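Local coordinates for protein nigritoxine (Vibrio nigripulchritudo, PDB 5M41) that acts as a bacterial toxin against crustaceans and insects and has a fold described as new, at residues S495-N500 with G504-I509; R541-A546 with F550-Q555; Y41-I46 with A215-G220. All coordinates share one frame; numbering follows the deposited sequence.

Contact 1. Residues S495-N500 with G504-I509; sequences SQVYIN and GIEKNI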
# COMPACT_ATOMS: atom_id res chain seq x y z
N SER A 495 34.51 13.90 9.76
CA SER A 495 34.20 12.67 9.08
C SER A 495 32.99 11.98 9.69
O SER A 495 32.75 12.09 10.90
CB SER A 495 35.40 11.72 9.08
OG SER A 495 35.11 10.57 8.30
N GLN A 496 32.25 11.26 8.86
CA GLN A 496 31.03 10.64 9.32
C GLN A 496 30.89 9.19 8.86
O GLN A 496 31.16 8.85 7.70
CB GLN A 496 29.86 11.49 8.84
CG GLN A 496 28.71 11.54 9.81
CD GLN A 496 29.03 12.30 11.08
OE1 GLN A 496 29.64 13.35 11.05
NE2 GLN A 496 28.57 11.78 12.19
N VAL A 497 30.44 8.33 9.77
CA VAL A 497 30.29 6.92 9.42
C VAL A 497 28.92 6.69 8.77
O VAL A 497 27.88 6.72 9.43
CB VAL A 497 30.48 5.96 10.63
CG1 VAL A 497 30.21 4.53 10.20
CG2 VAL A 497 31.90 6.06 11.19
N TYR A 498 28.95 6.47 7.46
CA TYR A 498 27.76 6.15 6.72
C TYR A 498 27.52 4.65 6.76
O TYR A 498 28.37 3.85 6.35
CB TYR A 498 27.86 6.67 5.28
CG TYR A 498 26.74 6.19 4.40
CD1 TYR A 498 25.40 6.35 4.78
CD2 TYR A 498 27.00 5.56 3.20
CE1 TYR A 498 24.37 5.90 3.98
CE2 TYR A 498 25.98 5.09 2.39
CZ TYR A 498 24.67 5.27 2.78
OH TYR A 498 23.66 4.80 1.97
N ILE A 499 26.35 4.26 7.28
CA ILE A 499 25.95 2.85 7.29
C ILE A 499 25.03 2.56 6.11
O ILE A 499 23.87 2.97 6.09
CB ILE A 499 25.28 2.43 8.61
CG1 ILE A 499 26.20 2.76 9.79
CG2 ILE A 499 24.95 0.93 8.58
CD1 ILE A 499 25.47 2.91 11.12
N ASN A 500 25.59 1.88 5.12
CA ASN A 500 24.88 1.52 3.91
C ASN A 500 24.07 0.28 4.22
O ASN A 500 24.63 -0.82 4.33
CB ASN A 500 25.88 1.25 2.78
CG ASN A 500 25.23 1.15 1.42
OD1 ASN A 500 24.18 0.50 1.26
ND2 ASN A 500 25.85 1.77 0.42
N GLY A 504 25.28 -3.55 3.36
CA GLY A 504 25.69 -3.91 4.72
C GLY A 504 27.10 -3.43 5.03
O GLY A 504 27.80 -4.03 5.84
N ILE A 505 27.50 -2.33 4.38
CA ILE A 505 28.87 -1.80 4.47
C ILE A 505 28.90 -0.44 5.18
O ILE A 505 27.95 0.34 5.08
CB ILE A 505 29.53 -1.72 3.05
CG1 ILE A 505 29.96 -3.11 2.58
CG2 ILE A 505 30.71 -0.75 3.02
CD1 ILE A 505 30.20 -3.24 1.08
N GLU A 506 29.97 -0.20 5.93
CA GLU A 506 30.23 1.11 6.53
C GLU A 506 31.21 1.88 5.66
O GLU A 506 32.20 1.32 5.19
CB GLU A 506 30.84 0.96 7.92
CG GLU A 506 29.91 0.34 8.96
CD GLU A 506 30.40 0.56 10.37
OE1 GLU A 506 31.59 0.91 10.54
OE2 GLU A 506 29.61 0.40 11.33
N LYS A 507 30.92 3.17 5.44
CA LYS A 507 31.82 4.06 4.72
C LYS A 507 32.07 5.32 5.54
O LYS A 507 31.16 5.84 6.20
CB LYS A 507 31.22 4.47 3.36
CG LYS A 507 30.94 3.33 2.39
CD LYS A 507 30.68 3.90 1.00
CE LYS A 507 30.06 2.85 0.08
NZ LYS A 507 29.78 3.46 -1.26
N ASN A 508 33.31 5.80 5.48
CA ASN A 508 33.69 7.05 6.12
C ASN A 508 33.63 8.19 5.12
O ASN A 508 34.36 8.20 4.12
CB ASN A 508 35.10 6.97 6.71
CG ASN A 508 35.19 5.97 7.84
OD1 ASN A 508 34.38 5.98 8.77
ND2 ASN A 508 36.18 5.10 7.77
N ILE A 509 32.76 9.16 5.42
CA ILE A 509 32.45 10.26 4.52
C ILE A 509 32.89 11.59 5.09
O ILE A 509 32.66 11.88 6.27
CB ILE A 509 30.92 10.31 4.25
CG1 ILE A 509 30.39 8.91 3.87
CG2 ILE A 509 30.59 11.35 3.18
CD1 ILE A 509 31.01 8.30 2.62
O HOH W 1 33.92 8.67 9.71

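Contact 2. Residues R541-A546 with F550-Q555; sequences RDFPYA and FDFRLQ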
# COMPACT_ATOMS: atom_id res chain seq x y z
N ARG A 541 36.97 8.63 -2.98
CA ARG A 541 36.06 8.56 -4.12
C ARG A 541 34.64 9.09 -3.83
O ARG A 541 34.15 9.02 -2.69
CB ARG A 541 36.01 7.14 -4.71
CG ARG A 541 35.37 6.11 -3.79
CD ARG A 541 35.69 4.67 -4.19
NE ARG A 541 35.48 3.78 -3.05
CZ ARG A 541 36.09 2.62 -2.85
NH1 ARG A 541 36.98 2.14 -3.73
NH2 ARG A 541 35.82 1.93 -1.75
N ASP A 542 34.00 9.61 -4.88
CA ASP A 542 32.61 10.09 -4.83
C ASP A 542 31.63 8.98 -4.45
O ASP A 542 31.92 7.80 -4.63
CB ASP A 542 32.19 10.61 -6.20
CG ASP A 542 32.87 11.91 -6.57
OD1 ASP A 542 33.38 12.61 -5.67
OD2 ASP A 542 32.91 12.23 -7.77
N PHE A 543 30.45 9.37 -3.96
CA PHE A 543 29.32 8.45 -3.98
C PHE A 543 29.10 8.04 -5.44
O PHE A 543 29.14 8.88 -6.34
CB PHE A 543 28.05 9.10 -3.41
CG PHE A 543 28.03 9.14 -1.90
CD1 PHE A 543 27.94 7.98 -1.15
CD2 PHE A 543 28.10 10.35 -1.23
CE1 PHE A 543 27.91 8.02 0.24
CE2 PHE A 543 28.08 10.40 0.16
CZ PHE A 543 27.99 9.23 0.89
N PRO A 544 28.93 6.74 -5.69
CA PRO A 544 28.81 6.28 -7.07
C PRO A 544 27.51 6.74 -7.74
O PRO A 544 27.48 6.94 -8.96
CB PRO A 544 28.86 4.75 -6.95
CG PRO A 544 28.37 4.47 -5.58
CD PRO A 544 28.88 5.61 -4.73
N TYR A 545 26.46 6.95 -6.96
CA TYR A 545 25.22 7.46 -7.53
C TYR A 545 24.43 8.32 -6.53
O TYR A 545 24.59 8.19 -5.31
CB TYR A 545 24.38 6.30 -8.13
CG TYR A 545 23.80 5.34 -7.11
CD1 TYR A 545 22.44 5.39 -6.78
CD2 TYR A 545 24.60 4.38 -6.48
CE1 TYR A 545 21.89 4.52 -5.84
CE2 TYR A 545 24.06 3.50 -5.54
CZ TYR A 545 22.70 3.58 -5.23
OH TYR A 545 22.14 2.73 -4.31
N ALA A 546 23.60 9.22 -7.06
CA ALA A 546 22.86 10.20 -6.26
C ALA A 546 22.08 9.56 -5.10
O ALA A 546 22.06 10.08 -3.98
CB ALA A 546 21.92 11.03 -7.15
N PHE A 550 21.96 10.77 -1.25
CA PHE A 550 20.65 11.16 -0.71
C PHE A 550 20.40 10.43 0.61
O PHE A 550 20.02 11.04 1.61
CB PHE A 550 19.52 10.90 -1.73
CG PHE A 550 18.14 11.27 -1.23
CD1 PHE A 550 17.69 12.58 -1.29
CD2 PHE A 550 17.28 10.29 -0.73
CE1 PHE A 550 16.41 12.92 -0.86
CE2 PHE A 550 16.00 10.62 -0.30
CZ PHE A 550 15.57 11.95 -0.36
N ASP A 551 20.63 9.12 0.62
CA ASP A 551 20.44 8.32 1.83
C ASP A 551 21.44 8.77 2.92
O ASP A 551 21.07 8.93 4.10
CB ASP A 551 20.57 6.83 1.48
CG ASP A 551 20.44 5.93 2.69
OD1 ASP A 551 19.39 5.92 3.35
OD2 ASP A 551 21.40 5.20 2.98
N PHE A 552 22.70 8.99 2.54
CA PHE A 552 23.66 9.51 3.52
C PHE A 552 23.19 10.82 4.12
O PHE A 552 23.26 11.03 5.34
CB PHE A 552 25.05 9.69 2.91
CG PHE A 552 25.97 10.50 3.78
CD1 PHE A 552 26.64 9.91 4.84
CD2 PHE A 552 26.17 11.86 3.54
CE1 PHE A 552 27.49 10.65 5.65
CE2 PHE A 552 27.01 12.61 4.35
CZ PHE A 552 27.67 12.00 5.41
N ARG A 553 22.70 11.71 3.26
CA ARG A 553 22.28 13.04 3.70
C ARG A 553 21.09 12.99 4.65
O ARG A 553 20.99 13.82 5.53
CB ARG A 553 21.99 13.94 2.51
CG ARG A 553 23.24 14.51 1.86
CD ARG A 553 22.84 15.40 0.70
NE ARG A 553 23.95 16.09 0.06
CZ ARG A 553 24.53 17.21 0.51
NH1 ARG A 553 24.13 17.79 1.65
NH2 ARG A 553 25.52 17.74 -0.18
N LEU A 554 20.20 12.02 4.44
CA LEU A 554 19.09 11.77 5.37
C LEU A 554 19.60 11.18 6.69
O LEU A 554 19.22 11.63 7.76
CB LEU A 554 18.04 10.82 4.75
CG LEU A 554 17.00 11.33 3.73
CD1 LEU A 554 16.10 10.18 3.31
CD2 LEU A 554 16.17 12.48 4.28
N GLN A 555 20.43 10.15 6.59
CA GLN A 555 20.97 9.47 7.77
C GLN A 555 21.76 10.45 8.65
O GLN A 555 21.66 10.41 9.87
CB GLN A 555 21.87 8.32 7.32
CG GLN A 555 22.19 7.27 8.38
CD GLN A 555 23.13 6.21 7.84
OE1 GLN A 555 24.33 6.26 8.08
NE2 GLN A 555 22.59 5.27 7.08

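Contact 3. Residues Y41-I46 with A215-G220; sequences YQFAII and AREPLG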
# COMPACT_ATOMS: atom_id res chain seq x y z
N TYR A 41 -29.03 -21.17 -5.47
CA TYR A 41 -29.53 -22.52 -5.78
C TYR A 41 -30.12 -22.58 -7.19
O TYR A 41 -29.92 -23.55 -7.93
CB TYR A 41 -30.54 -22.98 -4.74
CG TYR A 41 -29.89 -23.88 -3.68
CD1 TYR A 41 -29.47 -25.17 -4.01
CD2 TYR A 41 -29.68 -23.43 -2.38
CE1 TYR A 41 -28.86 -25.99 -3.07
CE2 TYR A 41 -29.08 -24.26 -1.43
CZ TYR A 41 -28.68 -25.54 -1.78
OH TYR A 41 -28.11 -26.39 -0.83
N GLN A 42 -30.83 -21.50 -7.56
CA GLN A 42 -31.47 -21.42 -8.85
C GLN A 42 -30.45 -21.57 -9.97
O GLN A 42 -30.69 -22.30 -10.93
CB GLN A 42 -32.22 -20.10 -8.97
CG GLN A 42 -32.95 -19.92 -10.27
CD GLN A 42 -34.40 -20.26 -10.12
OE1 GLN A 42 -34.76 -21.24 -9.45
NE2 GLN A 42 -35.26 -19.46 -10.73
N PHE A 43 -29.32 -20.86 -9.85
CA PHE A 43 -28.25 -20.95 -10.86
C PHE A 43 -27.61 -22.34 -10.91
O PHE A 43 -27.28 -22.81 -12.00
CB PHE A 43 -27.17 -19.90 -10.64
CG PHE A 43 -27.57 -18.50 -11.08
CD1 PHE A 43 -28.06 -18.26 -12.37
CD2 PHE A 43 -27.38 -17.41 -10.22
CE1 PHE A 43 -28.41 -16.98 -12.79
CE2 PHE A 43 -27.72 -16.12 -10.64
CZ PHE A 43 -28.24 -15.90 -11.92
N ALA A 44 -27.39 -22.96 -9.74
CA ALA A 44 -26.95 -24.36 -9.68
C ALA A 44 -27.90 -25.31 -10.44
O ALA A 44 -27.45 -26.18 -11.21
CB ALA A 44 -26.79 -24.82 -8.23
N ILE A 45 -29.20 -25.17 -10.20
CA ILE A 45 -30.21 -25.95 -10.90
C ILE A 45 -30.10 -25.73 -12.42
O ILE A 45 -30.04 -26.70 -13.19
CB ILE A 45 -31.63 -25.62 -10.43
CG1 ILE A 45 -31.81 -26.01 -8.97
CG2 ILE A 45 -32.67 -26.40 -11.25
CD1 ILE A 45 -33.03 -25.36 -8.32
N ILE A 46 -30.07 -24.46 -12.83
CA ILE A 46 -29.89 -24.10 -14.24
C ILE A 46 -28.67 -24.82 -14.83
O ILE A 46 -28.76 -25.39 -15.92
CB ILE A 46 -29.76 -22.58 -14.45
CG1 ILE A 46 -31.13 -21.90 -14.27
CG2 ILE A 46 -29.27 -22.30 -15.87
CD1 ILE A 46 -31.05 -20.41 -13.94
N ALA A 215 -22.76 -17.75 -15.00
CA ALA A 215 -21.98 -17.34 -16.17
C ALA A 215 -22.72 -17.58 -17.47
O ALA A 215 -22.40 -16.96 -18.46
CB ALA A 215 -20.63 -18.07 -16.23
N ARG A 216 -23.71 -18.48 -17.46
CA ARG A 216 -24.59 -18.74 -18.59
C ARG A 216 -25.64 -17.67 -18.76
O ARG A 216 -26.25 -17.62 -19.79
CB ARG A 216 -25.38 -20.05 -18.41
CG ARG A 216 -24.58 -21.29 -18.18
CD ARG A 216 -25.53 -22.47 -18.07
NE ARG A 216 -25.79 -22.97 -19.40
CZ ARG A 216 -24.98 -23.83 -20.02
NH1 ARG A 216 -23.89 -24.30 -19.41
NH2 ARG A 216 -25.26 -24.22 -21.24
N GLU A 217 -25.91 -16.86 -17.74
CA GLU A 217 -26.99 -15.88 -17.79
C GLU A 217 -26.74 -14.81 -18.90
O GLU A 217 -25.82 -14.03 -18.77
CB GLU A 217 -27.14 -15.22 -16.41
CG GLU A 217 -28.33 -14.31 -16.24
CD GLU A 217 -29.65 -15.07 -16.21
OE1 GLU A 217 -29.63 -16.33 -16.13
OE2 GLU A 217 -30.70 -14.42 -16.26
N PRO A 218 -27.55 -14.78 -19.98
CA PRO A 218 -27.15 -13.95 -21.15
C PRO A 218 -26.97 -12.50 -20.77
O PRO A 218 -27.86 -11.90 -20.14
CB PRO A 218 -28.32 -14.11 -22.11
CG PRO A 218 -28.88 -15.45 -21.77
CD PRO A 218 -28.82 -15.48 -20.25
N LEU A 219 -25.81 -11.94 -21.10
CA LEU A 219 -25.56 -10.51 -20.93
C LEU A 219 -25.47 -10.05 -19.46
O LEU A 219 -25.55 -8.86 -19.18
CB LEU A 219 -26.64 -9.69 -21.64
CG LEU A 219 -27.10 -10.16 -23.02
CD1 LEU A 219 -28.18 -9.20 -23.54
CD2 LEU A 219 -25.91 -10.24 -23.96
N GLY A 220 -25.33 -10.99 -18.53
CA GLY A 220 -25.12 -10.60 -17.15
C GLY A 220 -26.28 -10.94 -16.22
O GLY A 220 -27.44 -11.08 -16.63

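Contact 1. Residues S495-N500 with G504-I509
Y498 and K507 face each other as a hydrogen-bonded pair in an antiparallel beta hairpin, whose strands 496-500 and 505-515 form one margin of a four-stranded sheet. Backbone bonds set the register: Y498 N gives its proton to K507 O at 2.6 Å, and K507 N returns one to Y498 O at 2.8 Å with an N-H...O angle of 168°. Q496 with I509 repeats the exchange. Near the turn, G504 and I505 both face N500, a G1 beta bulge, and the return bond from I505 N to N500 O is weak.

Apolar packing lies on the face of Y498 and I509, where Y498 CB meets I509 CG1 at 3.7 Å. K507 CB sits at the edge of the Y498 ring. This face is turned to helix 546-555: Y498 OH is hydrogen-bonded to OD2 of D551, and K507 NZ forms a salt bridge with E548.

On the other face V497 and N508 run side by side, pointing the same way. N508 CG stands anti to its carbonyl carbon (chi1 -65°), and its OD1 lies 3.5 Å from V497 CG2. That oxygen also accepts a proton from a water at 2.9 Å, which contacts S495 OG at 2.6 Å.

Contact 2. Residues R541-A546 with F550-Q555
A546 O accepts the proton of F550 N at 2.8 Å with an N-H...O angle of 161°, an i to i+4 bond in the first turn of helix 546-555, while F543, in the link from strand 538-542, comes back against F552, two residues beyond F550. The motif is a strand-to-helix connection, with Y545 at the N-cap position. The CA atoms of A546 and F550 are 6.1 Å apart, as expected for an i to i+4 pair in an alpha helix, whereas those of F543 and F552 are separated by 9.5 Å, a gap spanned by side chains.

Two phenylalanines carry that second part. The CB of F552 points toward the link; with CG anti to the backbone N (chi1 167°), the base of the ring also lies against F543. The side chains cross at about a right angle, but the rings themselves meet obliquely: their centroids are 5.6 Å apart and their planes are inclined by 40°. L527 of strand 523-532 touches both side chains, placing the pair between the sheet and the helix. F550 turns elsewhere, to M626 and V630 of helix 625-632. The contact with F543 is made by the far end of its ring, where CZ reaches F552 CB at 3.6 Å and F552 CG at 3.7 Å.

Contact 3. Residues Y41-I46 with A215-G220
F43 meets E217 through the rim of its ring, and this is the closer of two small contacts between helix 34-54 and the loop that follows helix 206-215. F43 CE1 stands 3.6 Å from E217 OE1, and the oxygen lies in the plane of the ring, at its edge. The ring and carboxylate planes are 70° apart, and the two side chains cross at about a right angle. E217 gets there by a bend: CG is anti to the backbone N (chi1 -172°), and the turn at chi2, 70°, carries the carboxylate to the phenyl rim. F43 is buried, and its side chain also touches S210 and A214 of helix 206-215, so the phenyl group lies between its own helix and the end of the one leading into the loop.

Toward R216 the fit is looser. I46 CG2 comes no closer than 4.3 Å to R216 CD, a loose aliphatic approach to the last methylene of the arginine. I46 is itself buried, touching L67 of helix 62-67, whereas R216 is exposed, and its guanidinium NH1 makes a long, weak ion pair with E47 of the same helix 34-54. The whole contact buries 143 Å², summed over both segments. Beyond E217 the loop leaves the helix in a type II beta turn, closed by a bond of 3.1 Å from G220 N to E217 O.

Between 41-46 and 215-220 the contact rests on an aromatic edge and a methylene, with no direct hydrogen bond between these two segments. An oxygen placed in the ring plane faces the positively polarised C-H rim and avoids the electron-rich face, so the approach of E217 OE1 to F43 is probably mildly favourable electrostatically.

From the N terminus, contact 3 comes first: it brings 215-220 back to 41-46 and closes a loop of 168 intervening residues, tying helix 34-54 to the end of helix 206-215. Contacts 1 and 2 follow much later, in series, each closing a short loop of three residues; none of the three loops encloses or crosses another. Contact 1 joins the first two strands of a four-stranded antiparallel sheet, and contact 2 leads from its last strand into helix 546-555. Their centres are 10 Å apart, and they touch where Q555 NE2 bonds I499 O. Contact 3 lies on the opposite side of the chain's centre, with about 65 Å between its centre and that of contact 1.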